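Local atomic coordinates of carbohydrate binding family 6 (Clostridium thermocellum, PDB entry 5A8D), a protein that probably hydrolyses alpha-L-arabinofuranosidic linkages of plant polysaccharides, as a family 43 glycoside hydrolase built on a five-bladed beta-propeller. Residues A[52-57]-A[102-107]; A[37-42]-A[264-269]; A[235-240]-A[254-259]. All coordinates share one frame; numbering follows the deposited sequence.

Contact 1: residues A[52-57]-A[102-107]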
ATOM      1  N   TYR A  52      47.764  35.368 -27.988  1.00 15.32           N
ATOM      2  CA  TYR A  52      47.357  36.279 -29.039  1.00 15.18           C
ATOM      3  C   TYR A  52      46.102  37.001 -28.569  1.00 18.28           C
ATOM      4  O   TYR A  52      45.241  36.357 -27.957  1.00 19.44           O
ATOM      5  CB  TYR A  52      47.052  35.526 -30.330  1.00 15.84           C
ATOM      6  CG  TYR A  52      48.231  34.737 -30.838  1.00 16.64           C
ATOM      7  CD1 TYR A  52      48.581  33.517 -30.244  1.00 17.12           C
ATOM      8  CD2 TYR A  52      49.006  35.219 -31.891  1.00 18.42           C
ATOM      9  CE1 TYR A  52      49.680  32.827 -30.663  1.00 17.23           C
ATOM     10  CE2 TYR A  52      50.122  34.517 -32.307  1.00 19.75           C
ATOM     11  CZ  TYR A  52      50.419  33.308 -31.719  1.00 18.14           C
ATOM     12  OH  TYR A  52      51.530  32.621 -32.136  1.00 19.27           O
ATOM     13  N   CYS A  53      45.962  38.290 -28.890  1.00 16.88           N
ATOM     14  CA  CYS A  53      44.718  39.018 -28.577  1.00 18.20           C
ATOM     15  C   CYS A  53      44.266  39.879 -29.733  1.00 18.48           C
ATOM     16  O   CYS A  53      45.080  40.518 -30.366  1.00 18.29           O
ATOM     17  CB  CYS A  53      44.899  39.934 -27.410  1.00 19.78           C
ATOM     18  SG  CYS A  53      44.867  39.028 -25.851  1.00 26.47           S
ATOM     19  N   SER A  54      42.961  39.883 -30.020  1.00 17.15           N
ATOM     20  CA  SER A  54      42.409  40.854 -30.935  1.00 19.27           C
ATOM     21  C   SER A  54      42.299  42.212 -30.256  1.00 20.44           C
ATOM     22  O   SER A  54      42.104  42.326 -29.045  1.00 19.49           O
ATOM     23  CB  SER A  54      41.020  40.455 -31.498  1.00 18.01           C
ATOM     24  OG  SER A  54      40.089  40.241 -30.445  1.00 18.43           O
ATOM     25  N   HIS A  55      42.428  43.243 -31.092  1.00 20.68           N
ATOM     26  CA  HIS A  55      42.207  44.643 -30.697  1.00 26.92           C
ATOM     27  C   HIS A  55      41.423  45.301 -31.805  1.00 24.38           C
ATOM     28  O   HIS A  55      41.559  44.953 -33.001  1.00 23.73           O
ATOM     29  CB  HIS A  55      43.526  45.388 -30.430  1.00 28.85           C
ATOM     30  CG  HIS A  55      44.350  44.719 -29.391  1.00 31.12           C
ATOM     31  ND1 HIS A  55      44.034  44.765 -28.049  1.00 33.25           N
ATOM     32  CD2 HIS A  55      45.410  43.876 -29.500  1.00 32.23           C
ATOM     33  CE1 HIS A  55      44.880  44.005 -27.374  1.00 33.64           C
ATOM     34  NE2 HIS A  55      45.723  43.460 -28.232  1.00 32.78           N
ATOM     35  N   ASP A  56      40.536  46.223 -31.438  1.00 27.91           N
ATOM     36  CA  ASP A  56      39.855  46.915 -32.500  1.00 32.36           C
ATOM     37  C   ASP A  56      39.883  48.429 -32.209  1.00 41.94           C
ATOM     38  O   ASP A  56      40.646  49.175 -32.865  1.00 45.65           O
ATOM     39  CB  ASP A  56      38.499  46.251 -32.732  1.00 32.55           C
ATOM     40  CG  ASP A  56      37.774  46.802 -33.962  1.00 31.88           C
ATOM     41  OD1 ASP A  56      38.006  47.990 -34.278  1.00 29.91           O
ATOM     42  OD2 ASP A  56      36.964  46.057 -34.563  1.00 28.13           O
ATOM     43  N   SER A  57      39.143  48.856 -31.205  1.00 39.52           N
ATOM     44  CA  SER A  57      39.047  50.294 -30.870  1.00 44.55           C
ATOM     45  C   SER A  57      39.005  50.385 -29.333  1.00 48.30           C
ATOM     46  O   SER A  57      39.483  49.447 -28.695  1.00 49.21           O
ATOM     47  CB  SER A  57      37.820  50.921 -31.566  1.00 47.28           C
ATOM     48  OG  SER A  57      37.527  50.408 -32.874  1.00 48.14           O
ATOM     49  N   TRP A 102      38.713  39.829 -35.240  1.00 17.54           N
ATOM     50  CA  TRP A 102      38.334  39.507 -33.908  1.00 17.57           C
ATOM     51  C   TRP A 102      38.643  38.027 -33.633  1.00 18.17           C
ATOM     52  O   TRP A 102      38.860  37.223 -34.541  1.00 19.01           O
ATOM     53  CB  TRP A 102      36.834  39.693 -33.708  1.00 17.23           C
ATOM     54  CG  TRP A 102      36.307  41.062 -33.863  1.00 17.85           C
ATOM     55  CD1 TRP A 102      37.007  42.226 -33.876  1.00 19.75           C
ATOM     56  CD2 TRP A 102      34.925  41.427 -33.981  1.00 19.60           C
ATOM     57  NE1 TRP A 102      36.151  43.307 -33.967  1.00 20.48           N
ATOM     58  CE2 TRP A 102      34.869  42.836 -34.068  1.00 20.26           C
ATOM     59  CE3 TRP A 102      33.736  40.691 -34.022  1.00 20.32           C
ATOM     60  CZ2 TRP A 102      33.667  43.528 -34.207  1.00 22.81           C
ATOM     61  CZ3 TRP A 102      32.561  41.365 -34.175  1.00 22.32           C
ATOM     62  CH2 TRP A 102      32.523  42.757 -34.275  1.00 21.86           C
ATOM     63  N   ALA A 103      38.632  37.688 -32.354  1.00 16.72           N
ATOM     64  CA  ALA A 103      38.455  36.317 -31.899  1.00 17.34           C
ATOM     65  C   ALA A 103      39.416  35.333 -32.568  1.00 17.25           C
ATOM     66  O   ALA A 103      38.997  34.395 -33.261  1.00 18.11           O
ATOM     67  CB  ALA A 103      36.986  35.902 -32.083  1.00 18.95           C
ATOM     68  N   PRO A 104      40.716  35.534 -32.339  1.00 15.42           N
ATOM     69  CA  PRO A 104      41.676  34.597 -32.936  1.00 15.74           C
ATOM     70  C   PRO A 104      41.554  33.171 -32.432  1.00 15.85           C
ATOM     71  O   PRO A 104      41.138  32.918 -31.282  1.00 15.85           O
ATOM     72  CB  PRO A 104      43.012  35.176 -32.508  1.00 16.66           C
ATOM     73  CG  PRO A 104      42.746  35.948 -31.267  1.00 18.01           C
ATOM     74  CD  PRO A 104      41.376  36.512 -31.488  1.00 16.07           C
ATOM     75  N   SER A 105      41.985  32.259 -33.297  1.00 16.53           N
ATOM     76  CA  SER A 105      42.225  30.888 -32.968  1.00 16.05           C
ATOM     77  C   SER A 105      43.531  30.564 -33.627  1.00 15.48           C
ATOM     78  O   SER A 105      43.722  30.855 -34.816  1.00 16.78           O
ATOM     79  CB  SER A 105      41.111  29.992 -33.528  1.00 18.79           C
ATOM     80  OG  SER A 105      41.290  28.617 -33.121  1.00 20.97           O
ATOM     81  N   ILE A 106      44.422  29.908 -32.914  1.00 15.15           N
ATOM     82  CA  ILE A 106      45.774  29.628 -33.433  1.00 16.16           C
ATOM     83  C   ILE A 106      46.112  28.121 -33.339  1.00 16.70           C
ATOM     84  O   ILE A 106      45.890  27.538 -32.318  1.00 16.41           O
ATOM     85  CB  ILE A 106      46.843  30.474 -32.685  1.00 17.69           C
ATOM     86  CG1 ILE A 106      48.270  30.182 -33.140  1.00 21.56           C
ATOM     87  CG2 ILE A 106      46.742  30.325 -31.181  1.00 19.94           C
ATOM     88  CD1 ILE A 106      48.627  30.898 -34.378  1.00 21.87           C
ATOM     89  N   VAL A 107      46.661  27.570 -34.415  1.00 16.56           N
ATOM     90  CA  VAL A 107      47.091  26.177 -34.496  1.00 17.86           C
ATOM     91  C   VAL A 107      48.446  26.144 -35.147  1.00 17.27           C
ATOM     92  O   VAL A 107      48.695  26.833 -36.134  1.00 18.59           O
ATOM     93  CB  VAL A 107      46.072  25.391 -35.418  1.00 21.06           C
ATOM     94  CG1 VAL A 107      46.459  23.946 -35.540  1.00 24.79           C
ATOM     95  CG2 VAL A 107      44.679  25.514 -34.792  1.00 26.17           C
TER

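Contact 2: residues A[37-42]-A[264-269]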
ATOM      1  N   THR A  37      37.003  45.224 -26.748  1.00 26.13           N
ATOM      2  CA  THR A  37      37.539  44.238 -25.836  1.00 23.67           C
ATOM      3  C   THR A  37      38.659  43.527 -26.556  1.00 23.58           C
ATOM      4  O   THR A  37      39.016  43.908 -27.685  1.00 24.04           O
ATOM      5  CB  THR A  37      36.435  43.297 -25.360  1.00 24.58           C
ATOM      6  OG1 THR A  37      36.875  42.534 -24.215  1.00 23.05           O
ATOM      7  CG2 THR A  37      35.961  42.374 -26.498  1.00 22.77           C
ATOM      8  N   ALA A  38      39.219  42.532 -25.907  1.00 21.54           N
ATOM      9  CA  ALA A  38      40.304  41.768 -26.447  1.00 21.52           C
ATOM     10  C   ALA A  38      39.944  40.300 -26.318  1.00 20.38           C
ATOM     11  O   ALA A  38      39.635  39.826 -25.223  1.00 21.71           O
ATOM     12  CB  ALA A  38      41.596  42.096 -25.720  1.00 23.11           C
ATOM     13  N   ASP A  39      39.970  39.584 -27.429  1.00 18.49           N
ATOM     14  CA  ASP A  39      39.677  38.155 -27.410  1.00 16.99           C
ATOM     15  C   ASP A  39      41.012  37.372 -27.458  1.00 16.82           C
ATOM     16  O   ASP A  39      41.770  37.605 -28.371  1.00 18.07           O
ATOM     17  CB  ASP A  39      38.892  37.784 -28.656  1.00 16.62           C
ATOM     18  CG  ASP A  39      37.546  38.451 -28.768  1.00 19.04           C
ATOM     19  OD1 ASP A  39      36.938  38.800 -27.739  1.00 19.52           O
ATOM     20  OD2 ASP A  39      37.134  38.658 -29.932  1.00 18.79           O
ATOM     21  N   PRO A  40      41.271  36.459 -26.525  1.00 16.82           N
ATOM     22  CA  PRO A  40      42.549  35.778 -26.482  1.00 16.34           C
ATOM     23  C   PRO A  40      42.581  34.434 -27.134  1.00 16.37           C
ATOM     24  O   PRO A  40      41.543  33.772 -27.328  1.00 17.68           O
ATOM     25  CB  PRO A  40      42.782  35.596 -24.997  1.00 17.61           C
ATOM     26  CG  PRO A  40      41.420  35.410 -24.430  1.00 20.06           C
ATOM     27  CD  PRO A  40      40.515  36.233 -25.269  1.00 18.67           C
ATOM     28  N   ALA A  41      43.784  34.001 -27.502  1.00 15.21           N
ATOM     29  CA  ALA A  41      44.031  32.658 -27.999  1.00 15.14           C
ATOM     30  C   ALA A  41      45.433  32.270 -27.556  1.00 15.60           C
ATOM     31  O   ALA A  41      46.201  33.138 -27.206  1.00 16.87           O
ATOM     32  CB  ALA A  41      43.951  32.618 -29.531  1.00 17.15           C
ATOM     33  N   ALA A  42      45.759  30.982 -27.559  1.00 15.25           N
ATOM     34  CA  ALA A  42      47.035  30.531 -27.092  1.00 15.03           C
ATOM     35  C   ALA A  42      47.564  29.320 -27.829  1.00 15.65           C
ATOM     36  O   ALA A  42      46.798  28.407 -28.199  1.00 17.00           O
ATOM     37  CB  ALA A  42      46.959  30.170 -25.601  1.00 14.08           C
ATOM     38  N   SER A 264      33.123  42.623 -21.061  1.00 97.58           N
ATOM     39  CA  SER A 264      32.025  43.090 -21.959  1.00 81.22           C
ATOM     40  C   SER A 264      31.512  42.113 -23.041  1.00 67.84           C
ATOM     41  O   SER A 264      31.983  42.105 -24.199  1.00 65.16           O
ATOM     42  CB  SER A 264      32.442  44.426 -22.572  1.00 92.93           C
ATOM     43  OG  SER A 264      33.773  44.363 -23.060  1.00 98.19           O
ATOM     44  N   ASN A 265      30.500  41.329 -22.651  1.00 50.01           N
ATOM     45  CA  ASN A 265      29.981  40.190 -23.432  1.00 42.66           C
ATOM     46  C   ASN A 265      31.143  39.400 -24.033  1.00 41.47           C
ATOM     47  O   ASN A 265      31.163  39.098 -25.262  1.00 35.31           O
ATOM     48  CB  ASN A 265      28.983  40.618 -24.510  1.00 37.26           C
ATOM     49  CG  ASN A 265      27.832  41.465 -23.954  1.00 38.64           C
ATOM     50  OD1 ASN A 265      27.696  41.666 -22.719  1.00 36.73           O
ATOM     51  ND2 ASN A 265      27.002  41.982 -24.864  1.00 31.91           N
ATOM     52  N   ASN A 266      32.118  39.123 -23.154  1.00 35.97           N
ATOM     53  CA  ASN A 266      33.377  38.485 -23.555  1.00 30.10           C
ATOM     54  C   ASN A 266      33.935  37.388 -22.623  1.00 26.74           C
ATOM     55  O   ASN A 266      34.795  37.595 -21.755  1.00 28.81           O
ATOM     56  CB  ASN A 266      34.464  39.520 -23.862  1.00 28.07           C
ATOM     57  CG  ASN A 266      35.696  38.880 -24.504  1.00 24.94           C
ATOM     58  OD1 ASN A 266      35.651  37.726 -24.929  1.00 22.78           O
ATOM     59  ND2 ASN A 266      36.775  39.626 -24.598  1.00 22.90           N
ATOM     60  N   ASN A 267      33.515  36.177 -22.942  1.00 22.30           N
ATOM     61  CA  ASN A 267      34.051  34.952 -22.360  1.00 21.20           C
ATOM     62  C   ASN A 267      34.833  34.142 -23.370  1.00 20.25           C
ATOM     63  O   ASN A 267      34.874  32.879 -23.302  1.00 18.12           O
ATOM     64  CB  ASN A 267      32.896  34.151 -21.722  1.00 20.81           C
ATOM     65  CG  ASN A 267      32.632  34.567 -20.307  1.00 23.38           C
ATOM     66  OD1 ASN A 267      33.551  34.841 -19.550  1.00 24.26           O
ATOM     67  ND2 ASN A 267      31.392  34.635 -19.927  1.00 22.50           N
ATOM     68  N   HIS A 268      35.480  34.832 -24.324  1.00 18.11           N
ATOM     69  CA  HIS A 268      36.423  34.185 -25.208  1.00 16.73           C
ATOM     70  C   HIS A 268      37.600  33.709 -24.396  1.00 17.72           C
ATOM     71  O   HIS A 268      38.026  34.346 -23.458  1.00 18.25           O
ATOM     72  CB  HIS A 268      36.837  35.076 -26.390  1.00 18.36           C
ATOM     73  CG  HIS A 268      35.685  35.320 -27.284  1.00 18.21           C
ATOM     74  ND1 HIS A 268      34.778  36.326 -27.056  1.00 20.66           N
ATOM     75  CD2 HIS A 268      35.182  34.567 -28.286  1.00 19.09           C
ATOM     76  CE1 HIS A 268      33.801  36.227 -27.940  1.00 20.03           C
ATOM     77  NE2 HIS A 268      34.009  35.152 -28.669  1.00 19.60           N
ATOM     78  N   HIS A 269      38.068  32.523 -24.740  1.00 17.14           N
ATOM     79  CA  HIS A 269      39.029  31.811 -23.845  1.00 16.41           C
ATOM     80  C   HIS A 269      39.813  30.799 -24.626  1.00 17.19           C
ATOM     81  O   HIS A 269      39.428  30.412 -25.747  1.00 16.37           O
ATOM     82  CB  HIS A 269      38.287  31.095 -22.689  1.00 17.04           C
ATOM     83  CG  HIS A 269      37.358  30.014 -23.145  1.00 17.08           C
ATOM     84  ND1 HIS A 269      36.145  30.277 -23.732  1.00 17.08           N
ATOM     85  CD2 HIS A 269      37.492  28.664 -23.154  1.00 18.11           C
ATOM     86  CE1 HIS A 269      35.580  29.141 -24.111  1.00 18.69           C
ATOM     87  NE2 HIS A 269      36.388  28.146 -23.789  1.00 17.61           N
TER
HETATM   88  O   HOH W   1      40.848  31.075 -28.014  1.00 26.55           O

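Contact 3: residues A[235-240]-A[254-259]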
ATOM      1  N   SER A 235      26.687  35.500 -18.127  1.00 20.72           N
ATOM      2  CA  SER A 235      27.339  34.550 -19.037  1.00 19.00           C
ATOM      3  C   SER A 235      28.529  33.952 -18.296  1.00 20.20           C
ATOM      4  O   SER A 235      29.247  34.688 -17.612  1.00 19.52           O
ATOM      5  CB  SER A 235      27.797  35.319 -20.294  1.00 19.06           C
ATOM      6  OG  SER A 235      28.646  34.574 -21.103  1.00 18.33           O
ATOM      7  N   LYS A 236      28.730  32.644 -18.452  1.00 18.52           N
ATOM      8  CA  LYS A 236      29.852  31.941 -17.867  1.00 18.71           C
ATOM      9  C   LYS A 236      30.555  31.121 -18.850  1.00 18.15           C
ATOM     10  O   LYS A 236      30.045  30.875 -19.947  1.00 17.57           O
ATOM     11  CB  LYS A 236      29.309  31.022 -16.751  1.00 20.89           C
ATOM     12  CG  LYS A 236      28.461  31.724 -15.710  1.00 24.48           C
ATOM     13  CD  LYS A 236      27.835  30.756 -14.700  1.00 29.23           C
ATOM     14  CE  LYS A 236      26.912  31.504 -13.739  1.00 40.60           C
ATOM     15  NZ  LYS A 236      25.636  31.993 -14.402  1.00 47.17           N
ATOM     16  N   ILE A 237      31.752  30.642 -18.508  1.00 15.24           N
ATOM     17  CA  ILE A 237      32.393  29.661 -19.400  1.00 16.44           C
ATOM     18  C   ILE A 237      31.964  28.255 -18.890  1.00 15.61           C
ATOM     19  O   ILE A 237      32.196  27.927 -17.729  1.00 17.27           O
ATOM     20  CB  ILE A 237      33.932  29.803 -19.410  1.00 17.00           C
ATOM     21  CG1 ILE A 237      34.382  31.154 -20.005  1.00 18.31           C
ATOM     22  CG2 ILE A 237      34.524  28.674 -20.217  1.00 17.86           C
ATOM     23  CD1 ILE A 237      35.886  31.388 -19.936  1.00 22.22           C
ATOM     24  N   GLU A 238      31.305  27.491 -19.740  1.00 15.02           N
ATOM     25  CA  GLU A 238      30.706  26.208 -19.399  1.00 15.88           C
ATOM     26  C   GLU A 238      31.205  25.168 -20.380  1.00 15.79           C
ATOM     27  O   GLU A 238      31.937  25.486 -21.311  1.00 14.52           O
ATOM     28  CB  GLU A 238      29.177  26.305 -19.409  1.00 17.99           C
ATOM     29  CG  GLU A 238      28.690  27.454 -18.524  1.00 18.72           C
ATOM     30  CD  GLU A 238      27.222  27.440 -18.193  1.00 21.78           C
ATOM     31  OE1 GLU A 238      26.621  26.387 -18.180  1.00 27.02           O
ATOM     32  OE2 GLU A 238      26.671  28.526 -17.861  1.00 24.38           O
ATOM     33  N   TYR A 239      30.892  23.893 -20.127  1.00 15.24           N
ATOM     34  CA  TYR A 239      31.423  22.844 -20.979  1.00 14.45           C
ATOM     35  C   TYR A 239      30.582  21.564 -20.996  1.00 14.45           C
ATOM     36  O   TYR A 239      29.803  21.274 -20.075  1.00 14.84           O
ATOM     37  CB  TYR A 239      32.885  22.521 -20.647  1.00 13.93           C
ATOM     38  CG  TYR A 239      33.086  21.625 -19.428  1.00 13.38           C
ATOM     39  CD1 TYR A 239      32.753  22.043 -18.150  1.00 14.58           C
ATOM     40  CD2 TYR A 239      33.592  20.325 -19.561  1.00 14.35           C
ATOM     41  CE1 TYR A 239      32.902  21.198 -17.055  1.00 14.45           C
ATOM     42  CE2 TYR A 239      33.736  19.491 -18.489  1.00 14.81           C
ATOM     43  CZ  TYR A 239      33.434  19.906 -17.243  1.00 14.01           C
ATOM     44  OH  TYR A 239      33.551  19.130 -16.113  1.00 16.63           O
ATOM     45  N   MET A 240      30.857  20.813 -22.051  1.00 15.51           N
ATOM     46  CA  MET A 240      30.351  19.488 -22.298  1.00 15.68           C
ATOM     47  C   MET A 240      31.528  18.572 -22.602  1.00 15.93           C
ATOM     48  O   MET A 240      32.583  19.030 -23.031  1.00 15.63           O
ATOM     49  CB  MET A 240      29.432  19.486 -23.522  1.00 16.56           C
ATOM     50  CG  MET A 240      28.372  20.581 -23.543  1.00 17.64           C
ATOM     51  SD  MET A 240      27.125  20.230 -24.817  1.00 19.60           S
ATOM     52  CE  MET A 240      28.040  20.441 -26.285  1.00 18.82           C
ATOM     53  N   VAL A 254      30.023  24.312 -15.143  1.00 21.29           N
ATOM     54  CA  VAL A 254      30.692  25.600 -15.277  1.00 20.68           C
ATOM     55  C   VAL A 254      32.170  25.413 -15.059  1.00 23.21           C
ATOM     56  O   VAL A 254      32.582  24.708 -14.091  1.00 24.09           O
ATOM     57  CB  VAL A 254      30.113  26.580 -14.268  1.00 21.75           C
ATOM     58  CG1 VAL A 254      30.864  27.910 -14.293  1.00 21.21           C
ATOM     59  CG2 VAL A 254      28.649  26.790 -14.562  1.00 24.82           C
ATOM     60  N   ILE A 255      32.988  25.987 -15.939  1.00 19.00           N
ATOM     61  CA  ILE A 255      34.448  26.004 -15.739  1.00 20.87           C
ATOM     62  C   ILE A 255      34.763  27.195 -14.831  1.00 23.52           C
ATOM     63  O   ILE A 255      35.441  27.020 -13.826  1.00 30.48           O
ATOM     64  CB  ILE A 255      35.256  26.116 -17.050  1.00 20.12           C
ATOM     65  CG1 ILE A 255      34.948  24.945 -17.971  1.00 19.21           C
ATOM     66  CG2 ILE A 255      36.769  26.248 -16.753  1.00 22.90           C
ATOM     67  CD1 ILE A 255      35.779  24.852 -19.197  1.00 20.47           C
ATOM     68  N   LEU A 256      34.259  28.371 -15.215  1.00 26.79           N
ATOM     69  CA  LEU A 256      34.602  29.682 -14.645  1.00 36.00           C
ATOM     70  C   LEU A 256      33.328  30.494 -14.514  1.00 39.88           C
ATOM     71  O   LEU A 256      32.734  30.951 -15.583  1.00 34.38           O
ATOM     72  CB  LEU A 256      35.537  30.470 -15.580  1.00 41.96           C
ATOM     73  CG  LEU A 256      37.032  30.320 -15.408  1.00 45.98           C
ATOM     74  CD1 LEU A 256      37.731  30.837 -16.641  1.00 56.28           C
ATOM     75  CD2 LEU A 256      37.522  31.059 -14.192  1.00 48.65           C
ATOM     76  N   PRO A 257      32.883  30.652 -13.264  1.00 50.48           N
ATOM     77  CA  PRO A 257      31.758  31.551 -12.982  1.00 67.04           C
ATOM     78  C   PRO A 257      32.166  33.016 -13.150  1.00 74.63           C
ATOM     79  O   PRO A 257      31.443  33.778 -13.801  1.00 85.63           O
ATOM     80  CB  PRO A 257      31.411  31.235 -11.520  1.00 62.78           C
ATOM     81  CG  PRO A 257      32.680  30.744 -10.915  1.00 58.24           C
ATOM     82  CD  PRO A 257      33.474  30.096 -12.020  1.00 53.27           C
ATOM     83  N   GLN A 258      33.338  33.368 -12.607  1.00 82.02           N
ATOM     84  CA  GLN A 258      33.800  34.745 -12.477  1.00 95.31           C
ATOM     85  C   GLN A 258      32.757  35.622 -11.771  1.00103.59           C
ATOM     86  O   GLN A 258      31.926  36.242 -12.430  1.00102.44           O
ATOM     87  CB  GLN A 258      34.156  35.343 -13.847  1.00 94.61           C
ATOM     88  CG  GLN A 258      35.068  34.506 -14.738  1.00 82.95           C
ATOM     89  CD  GLN A 258      34.867  34.851 -16.201  1.00 74.95           C
ATOM     90  OE1 GLN A 258      35.672  35.567 -16.784  1.00 64.40           O
ATOM     91  NE2 GLN A 258      33.752  34.385 -16.784  1.00 69.58           N
ATOM     92  N   PRO A 259      32.755  35.627 -10.425  1.00116.01           N
ATOM     93  CA  PRO A 259      31.999  36.690  -9.762  1.00121.50           C
ATOM     94  C   PRO A 259      32.664  38.064 -10.038  1.00120.29           C
ATOM     95  O   PRO A 259      33.867  38.174  -9.802  1.00111.42           O
ATOM     96  CB  PRO A 259      32.079  36.302  -8.275  1.00118.15           C
ATOM     97  CG  PRO A 259      32.292  34.823  -8.280  1.00110.84           C
ATOM     98  CD  PRO A 259      33.137  34.550  -9.491  1.00111.07           C
TER

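Contact 1: residues A[52-57]-A[102-107]
Tyr52 and Ile106 make the apolar end of this contact, their side chains crossing at about a right angle. The isoleucine sets CG2, CG1 and CD1 obliquely along the Tyr52 ring, from CD1 toward the hydroxyl: CG2 is 3.8 Å from CD1 of Tyr52, CG1 follows near CE1, and CD1 of Ile106 lies 4.0 Å from CZ of Tyr52. The longer branch of Ile106 extends toward the phenol end because CG1 lies opposite the main-chain nitrogen (chi1 178°); the phenol OH bonds to the carbonyl of Pro132. Farther along, the Pro104 ring fits against the backbone of the other segment. Its CD is 4.0 Å from CB of Ser54, while its CG meets the Tyr52 carbonyl O and the amide of Ser54. Ser54 CB also rests 3.7 Å from CA of Trp102.

The packing joins neighbouring blades of the five-bladed propeller of family 43. Strand 48-55 is the second strand of one blade and strand 104-109 the first of the next, so no ladder of bonds links them; the axes of 52-55 and 104-107 come within 7.6 Å and run roughly antiparallel, 153° between their N-to-C directions. Ile106 also packs on Ala41 and Val43 of strand 40-45.

Polar contact is concentrated at the other end. NE1 of the Trp102 indole gives a hydrogen bond to OD2 of Asp56, 2.9 Å long, with the acceptor almost in the ring plane and the anti lone pair of the oxygen in use. The N-H points well at it (162°), though carboxylate and indole planes are twisted against each other. OD1 of the same Asp56 takes a bond from OG of Ser57, 2.8 Å away and above the carboxylate plane, so both oxygens are held. Ser54 OG, by contrast, turns to the backbone N of Asp39.

Contact 2: residues A[37-42]-A[264-269]
Asn266 grips residues 37-38 with one amide nitrogen and its own loop with the amide oxygen. ND2 gives two hydrogen bonds, to OG1 of Thr37 and to O of Ala38, both 2.9 Å long and both close to the amide plane. The first is nearly straight; the second is more bent (137°) and reaches the Ala38 carbonyl from above its plane. The side chain is swung across to them with CG anti to its backbone N (chi1 -170°), and CG2 of Thr37 packs against the same ND2. OD1 accepts from His268 N, closing an Asx turn, and from ND1 of the His268 ring at 2.7 Å. These donors come from opposite faces of the amide, which fixes its rotation.

The Asp39 carboxylate lies over one face of the His268 imidazole, the two side chains side by side and pointing the same way, their planes 42° apart. OD1 of Asp39 is 3.4 Å from ND1 of His268, but the ring's N-H is aimed at Asn266 instead. NE2 of His268 hydrogen-bonds to OD2 of Asp162. Beyond this, the Pro40 ring sits on the backbone of the loop, its CD 3.6 Å from O of His268.

Contact is looser at both ends. Ser264, poorly ordered and partly exposed, only brings its OG to 3.7 Å from CB of Thr37. At the other end Pro40 O and His269 O do not bond but share a water, 2.9 Å from the former and 2.8 Å from the latter.

The arrangement joins the start of strand 40-45, innermost in its blade, to the loop entering strand 269-274, innermost in another. His283 of strand 277-283 packs on Thr37, Ala38 and Asn266, while Pro104 of strand 104-109 touches Asp39 and Ala41.

Contact 3: residues A[235-240]-A[254-259]
Ile237 and Leu256 form the apolar centre, their side chains lying side by side on one face of the sheet with the CD1 atoms 3.8 Å apart. They sit on the beta hairpin of strands 237-242 and 250-256, the two outer strands of a four-stranded propeller blade, and the hairpin carries a classic beta bulge here. Ile255 and Leu256 both stand opposite Ile237, and the pairing slips by one residue before Glu238 meets Val254 as a non-hydrogen-bonded pair.

Ile255, with psi at -52°, is the extra residue that turns the chain. Its side chain lies against both Ile237 and Tyr239: CB lies 4.1 Å from CG2 of Ile237, and CG1 presses on CD1 of Tyr239 at 3.6 Å. The isoleucine meets the tyrosine at about a right angle, and its CD1 touches the tyrosine CB. Val317 of strand 314-319 covers Ile255 and Leu256, so this surface packs against the next blade.

The bulge shows in the backbone bonds. O of Ile237 accepts from two successive amides, Ile255 N at 2.8 Å and Leu256 N at 3.3 Å, the shorter one being the less straight. In return, Ile237 N bonds to O of Leu256 at 3.1 Å, making Ile237 and Leu256 an antiparallel hydrogen-bonded pair.

Outward, on the other face, the exposed Val254 packs on the side chains of Lys236 and Glu238. Its CG2 is 4.1 Å from CD of Lys236, whose chain runs straight through chi3 and bends at chi4 (71°), bringing NZ to the carbonyl of Ala234. Glu238 is buried: OE1 forms a salt bridge with Arg208 and a hydrogen bond with Tyr251 OH, and OE2 hydrogen-bonds with Ser228 OG. The same methyl, CG2 of Val254, rests against Glu238 at CG and CD, 4.0 Å from CD.

How the contacts relate
Contact 2 is the middle member of the set. Its centre is 8 Å from that of contact 1 and 13 Å from that of contact 3, whereas the centres of contacts 1 and 3 are about 21 Å apart and their nearest atoms about 13 Å. Residues 37-42 and 52-57 are neighbours in one sheet, with Tyr52 O 2.8 Å from Ala41 N. On the far side, Asn267 of contact 2 turns to contact 3, its OD1 2.8 Å from Gln258 NE2 and its ND2 3.0 Å from Ser235 OG. Contacts 1 and 2 lie toward the propeller's core, where family 43 enzymes have their active site; glycerol, probably from the crystallisation liquor, hydrogen-bonds to Ala42 N, Ser105 OG and Ile106 N.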